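Local coordinates for protein dihydroxyacetone kinase (Citrobacter freundii, PDB 1UN8) that phosphorylates dihydroxyacetone with ATP to give dihydroxyacetone phosphate, working as a homodimer that depends on divalent magnesium or calcium, at residues A[90-93]-A[94-98]; A[123-127]-A[128-132]. All coordinates share one frame; numbering follows the deposited sequence.

Interaction 1: residues A[90-93]-A[94-98]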
loop_
_atom_site.group_PDB
_atom_site.type_symbol
_atom_site.label_atom_id
_atom_site.label_comp_id
_atom_site.label_asym_id
_atom_site.label_seq_id
_atom_site.Cartn_x
_atom_site.Cartn_y
_atom_site.Cartn_z
ATOM N N ALA A 90 25.374 -14.668 8.573
ATOM C CA ALA A 90 24.923 -13.757 7.547
ATOM C C ALA A 90 25.440 -12.344 7.765
ATOM O O ALA A 90 25.992 -11.734 6.846
ATOM C CB ALA A 90 23.400 -13.760 7.490
ATOM N N VAL A 91 25.272 -11.820 8.976
ATOM C CA VAL A 91 25.699 -10.461 9.257
ATOM C C VAL A 91 27.191 -10.301 9.027
ATOM O O VAL A 91 27.632 -9.325 8.416
ATOM C CB VAL A 91 25.350 -10.036 10.710
ATOM C CG1 VAL A 91 25.828 -8.599 10.969
ATOM C CG2 VAL A 91 23.849 -10.122 10.931
ATOM N N LEU A 92 27.967 -11.265 9.503
ATOM C CA LEU A 92 29.413 -11.198 9.336
ATOM C C LEU A 92 29.748 -11.119 7.849
ATOM O O LEU A 92 30.485 -10.228 7.409
ATOM C CB LEU A 92 30.076 -12.432 9.955
ATOM C CG LEU A 92 31.609 -12.438 9.938
ATOM C CD1 LEU A 92 32.135 -11.133 10.529
ATOM C CD2 LEU A 92 32.131 -13.645 10.721
ATOM N N THR A 93 29.191 -12.053 7.080
ATOM C CA THR A 93 29.409 -12.110 5.647
ATOM C C THR A 93 29.227 -10.755 4.990
ATOM O O THR A 93 29.990 -10.385 4.096
ATOM C CB THR A 93 28.455 -13.108 5.001
ATOM O OG1 THR A 93 28.708 -14.410 5.538
ATOM C CG2 THR A 93 28.638 -13.134 3.499
ATOM N N ALA A 94 28.217 -10.010 5.419
ATOM C CA ALA A 94 27.979 -8.687 4.845
ATOM C C ALA A 94 29.092 -7.709 5.215
ATOM O O ALA A 94 29.542 -6.926 4.388
ATOM C CB ALA A 94 26.636 -8.151 5.322
ATOM N N ILE A 95 29.521 -7.755 6.469
ATOM C CA ILE A 95 30.569 -6.868 6.965
ATOM C C ILE A 95 31.836 -7.060 6.130
ATOM O O ILE A 95 32.376 -6.105 5.567
ATOM C CB ILE A 95 30.883 -7.160 8.473
ATOM C CG1 ILE A 95 29.862 -6.463 9.383
ATOM C CG2 ILE A 95 32.286 -6.660 8.822
ATOM C CD1 ILE A 95 28.427 -6.624 8.941
ATOM N N GLN A 96 32.297 -8.306 6.052
ATOM C CA GLN A 96 33.492 -8.653 5.296
ATOM C C GLN A 96 33.350 -8.338 3.812
ATOM O O GLN A 96 34.336 -8.037 3.134
ATOM C CB GLN A 96 33.780 -10.141 5.421
ATOM C CG GLN A 96 34.033 -10.621 6.820
ATOM C CD GLN A 96 34.985 -11.795 6.824
ATOM O OE1 GLN A 96 36.189 -11.627 6.604
ATOM N NE2 GLN A 96 34.453 -12.992 7.051
ATOM N N ALA A 97 32.128 -8.413 3.309
ATOM C CA ALA A 97 31.891 -8.185 1.900
ATOM C C ALA A 97 31.924 -6.742 1.426
ATOM O O ALA A 97 32.255 -6.482 0.272
ATOM C CB ALA A 97 30.574 -8.807 1.515
ATOM N N VAL A 98 31.599 -5.800 2.304
ATOM C CA VAL A 98 31.539 -4.404 1.894
ATOM C C VAL A 98 32.305 -3.432 2.764
ATOM O O VAL A 98 32.240 -2.218 2.542
ATOM C CB VAL A 98 30.067 -3.917 1.857
ATOM C CG1 VAL A 98 29.248 -4.816 0.963
ATOM C CG2 VAL A 98 29.480 -3.905 3.268
#

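Interaction 2: residues A[123-127]-A[128-132]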
loop_
_atom_site.group_PDB
_atom_site.type_symbol
_atom_site.label_atom_id
_atom_site.label_comp_id
_atom_site.label_asym_id
_atom_site.label_seq_id
_atom_site.Cartn_x
_atom_site.Cartn_y
_atom_site.Cartn_z
ATOM N N GLU A 123 31.514 -8.557 16.971
ATOM C CA GLU A 123 32.604 -9.075 17.779
ATOM C C GLU A 123 33.531 -9.940 16.955
ATOM O O GLU A 123 34.751 -9.818 17.055
ATOM C CB GLU A 123 32.061 -9.882 18.962
ATOM C CG GLU A 123 31.289 -9.029 19.941
ATOM C CD GLU A 123 32.134 -7.905 20.497
ATOM O OE1 GLU A 123 31.577 -6.820 20.786
ATOM O OE2 GLU A 123 33.359 -8.108 20.653
ATOM N N LYS A 124 32.959 -10.817 16.143
ATOM C CA LYS A 124 33.765 -11.691 15.302
ATOM C C LYS A 124 34.474 -10.873 14.230
ATOM O O LYS A 124 35.546 -11.250 13.753
ATOM C CB LYS A 124 32.895 -12.764 14.644
ATOM C CG LYS A 124 32.422 -13.835 15.594
ATOM C CD LYS A 124 31.832 -15.013 14.839
ATOM C CE LYS A 124 31.569 -16.179 15.792
ATOM N NZ LYS A 124 31.160 -17.414 15.067
ATOM N N ALA A 125 33.875 -9.748 13.865
ATOM C CA ALA A 125 34.444 -8.885 12.843
ATOM C C ALA A 125 35.652 -8.159 13.411
ATOM O O ALA A 125 36.685 -8.031 12.754
ATOM C CB ALA A 125 33.404 -7.878 12.368
ATOM N N ARG A 126 35.504 -7.683 14.641
ATOM C CA ARG A 126 36.572 -6.964 15.310
ATOM C C ARG A 126 37.795 -7.847 15.465
ATOM O O ARG A 126 38.919 -7.375 15.328
ATOM C CB ARG A 126 36.089 -6.458 16.670
ATOM C CG ARG A 126 35.204 -5.233 16.549
ATOM C CD ARG A 126 34.606 -4.815 17.868
ATOM N NE ARG A 126 33.898 -3.547 17.742
ATOM C CZ ARG A 126 33.009 -3.104 18.620
ATOM N NH1 ARG A 126 32.718 -3.835 19.691
ATOM N NH2 ARG A 126 32.404 -1.934 18.428
ATOM N N ARG A 127 37.585 -9.131 15.739
ATOM C CA ARG A 127 38.709 -10.041 15.879
ATOM C C ARG A 127 39.436 -10.175 14.533
ATOM O O ARG A 127 40.627 -10.499 14.479
ATOM C CB ARG A 127 38.233 -11.414 16.353
ATOM C CG ARG A 127 39.315 -12.473 16.303
ATOM C CD ARG A 127 38.848 -13.788 16.887
ATOM N NE ARG A 127 39.813 -14.853 16.631
ATOM C CZ ARG A 127 40.012 -15.412 15.438
ATOM N NH1 ARG A 127 39.309 -15.008 14.382
ATOM N NH2 ARG A 127 40.919 -16.369 15.292
ATOM N N LEU A 128 38.713 -9.915 13.449
ATOM C CA LEU A 128 39.284 -10.006 12.118
ATOM C C LEU A 128 39.870 -8.673 11.662
ATOM O O LEU A 128 40.199 -8.494 10.490
ATOM C CB LEU A 128 38.225 -10.487 11.124
ATOM C CG LEU A 128 37.711 -11.910 11.366
ATOM C CD1 LEU A 128 36.508 -12.208 10.454
ATOM C CD2 LEU A 128 38.841 -12.899 11.121
ATOM N N GLY A 129 39.981 -7.727 12.583
ATOM C CA GLY A 129 40.570 -6.451 12.230
ATOM C C GLY A 129 39.679 -5.359 11.671
ATOM O O GLY A 129 40.147 -4.235 11.441
ATOM N N TYR A 130 38.404 -5.656 11.443
ATOM C CA TYR A 130 37.514 -4.627 10.917
ATOM C C TYR A 130 37.138 -3.646 12.020
ATOM O O TYR A 130 37.087 -4.010 13.199
ATOM C CB TYR A 130 36.229 -5.242 10.358
ATOM C CG TYR A 130 36.409 -6.205 9.210
ATOM C CD1 TYR A 130 36.593 -7.563 9.442
ATOM C CD2 TYR A 130 36.358 -5.759 7.885
ATOM C CE1 TYR A 130 36.720 -8.464 8.387
ATOM C CE2 TYR A 130 36.485 -6.651 6.816
ATOM C CZ TYR A 130 36.665 -8.006 7.077
ATOM O OH TYR A 130 36.794 -8.911 6.045
ATOM N N ASN A 131 36.894 -2.400 11.643
ATOM C CA ASN A 131 36.468 -1.401 12.612
ATOM C C ASN A 131 34.949 -1.376 12.537
ATOM O O ASN A 131 34.377 -1.062 11.490
ATOM C CB ASN A 131 37.028 -0.025 12.272
ATOM C CG ASN A 131 38.494 0.099 12.609
ATOM O OD1 ASN A 131 38.994 1.198 12.811
ATOM N ND2 ASN A 131 39.193 -1.029 12.669
ATOM N N VAL A 132 34.300 -1.710 13.649
ATOM C CA VAL A 132 32.849 -1.764 13.685
ATOM C C VAL A 132 32.207 -0.996 14.830
ATOM O O VAL A 132 32.737 -0.940 15.941
ATOM C CB VAL A 132 32.368 -3.221 13.785
ATOM C CG1 VAL A 132 30.876 -3.296 13.502
ATOM C CG2 VAL A 132 33.164 -4.094 12.825
HETATM O O HOH W 1 35.690 -1.600 16.282
#

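Interaction 1: residues A[90-93]-A[94-98]
Val91 and Ile95, one turn apart on helix 88-98, lie side by side and point the same way, with Val91 CG1 resting 3.8 Å from Ile95 CD1. The valine sends CG1 anti to its backbone nitrogen (chi1 180°), alongside its own carbonyl carbon, and this aims the methyl along the helix at the isoleucine. The next pair round the helix meets differently: Leu92 and Gln96 slant across each other, the leucine CG standing 4.1 Å from the amide nitrogen Gln96 NE2. Gln96 is bent at chi2 (-149°), and its buried amide is gripped at both ends, OE1 hydrogen-bonded to Tyr130 OH and NE2 donating to Ala344 O of the second subunit. Helical i to i+4 backbone bonds link the turns. Gln96 N bonds to Leu92 O at 3.0 Å, and Ala94 N to Ala90 O at 3.2 Å; the bond from Ala97 N to Thr93 O is weak, with an N-H...O angle of 134°. Thr93 turns its hydroxyl back to Asp89 O, a bond within the helix, while its side chain packs on Ile40. Ala94, Ile95 and Val98 lie on strand 52-59, whereas Val91, Leu92 and Ile95 touch helix 112-127, with Val91 on Phe118 and Ala121. The helix thereby packs against both the mixed sheet of the DhaK domain and its neighbouring helix, an alpha/beta packing in which Val91 approaches the substrate-binding Asp114 to about 7 Å between side chains.

Interaction 2: residues A[123-127]-A[128-132]
Arg126 sets CG beside its backbone nitrogen (chi1 -77°) and then runs extended from CG to NE, carrying its guanidinium from the last turn of helix 112-127 to the carbonyl of Val132, where the next strand begins. Val132 O lies at the edge of the guanidinium, near its plane, and receives a 2.7 Å bond from Arg126 NH2 with an N-H...O angle of 159°; the second bond, from Arg126 NE, is weak. Water 1 bridges Arg126 NE and Val132 N, accepting from both, so the arginine holds Val132 O directly and Val132 N through the water. At its other side Arg126 NH1 forms a 3.4 Å salt bridge with Glu123 OE1, which also accepts from Gln463 and bonds with Tyr467, both of the second subunit. Between helix and strand the chain turns over Ala125 O, which accepts from Leu128 N at 2.9 Å and from Tyr130 N at 3.2 Å, the two donors arriving from opposite faces of the carbonyl plane. The same oxygen also sits at the edge of the Tyr130 ring, 3.3 Å from CD1. Ala125 CB meets Val132 CG2 at 3.8 Å, and the alanine is covered further by Leu92 and Ile95 of helix 88-98. Leu128 lays its CG against Lys124 O, and its CD2 passes obliquely by the Arg127 guanidinium. Gly129 takes a positive phi (88°) and donates to Arg126 O at 3.0 Å. Together with Tyr130 N to Ala125 O, that bond defines a Schellman motif with Gly129 as C-prime residue, closing the helix before the chain enters strand 132-137 of the DhaK domain.

How the interactions relate
Interaction 1 is the more buried, a stretch of regular helix pressed on the sheet; interaction 2 is only partly buried and ends the adjoining helix at strand 132-137, an edge strand of the sheet within this chain. Their centres are about 11 Å apart, and they meet directly: Gln96 OE1 and Tyr130 OH, 2.8 Å apart, form the polar join, while Ala125 CB touches both Leu92 CD1 and Ile95 CG2, each at 3.9 Å. Chemistry follows place. Along 90-98 aliphatic packing and repeating helical bonds dominate; across 123-132 an arginine, a water and the bonds of a reversing chain take over. Both contacts also touch the second subunit.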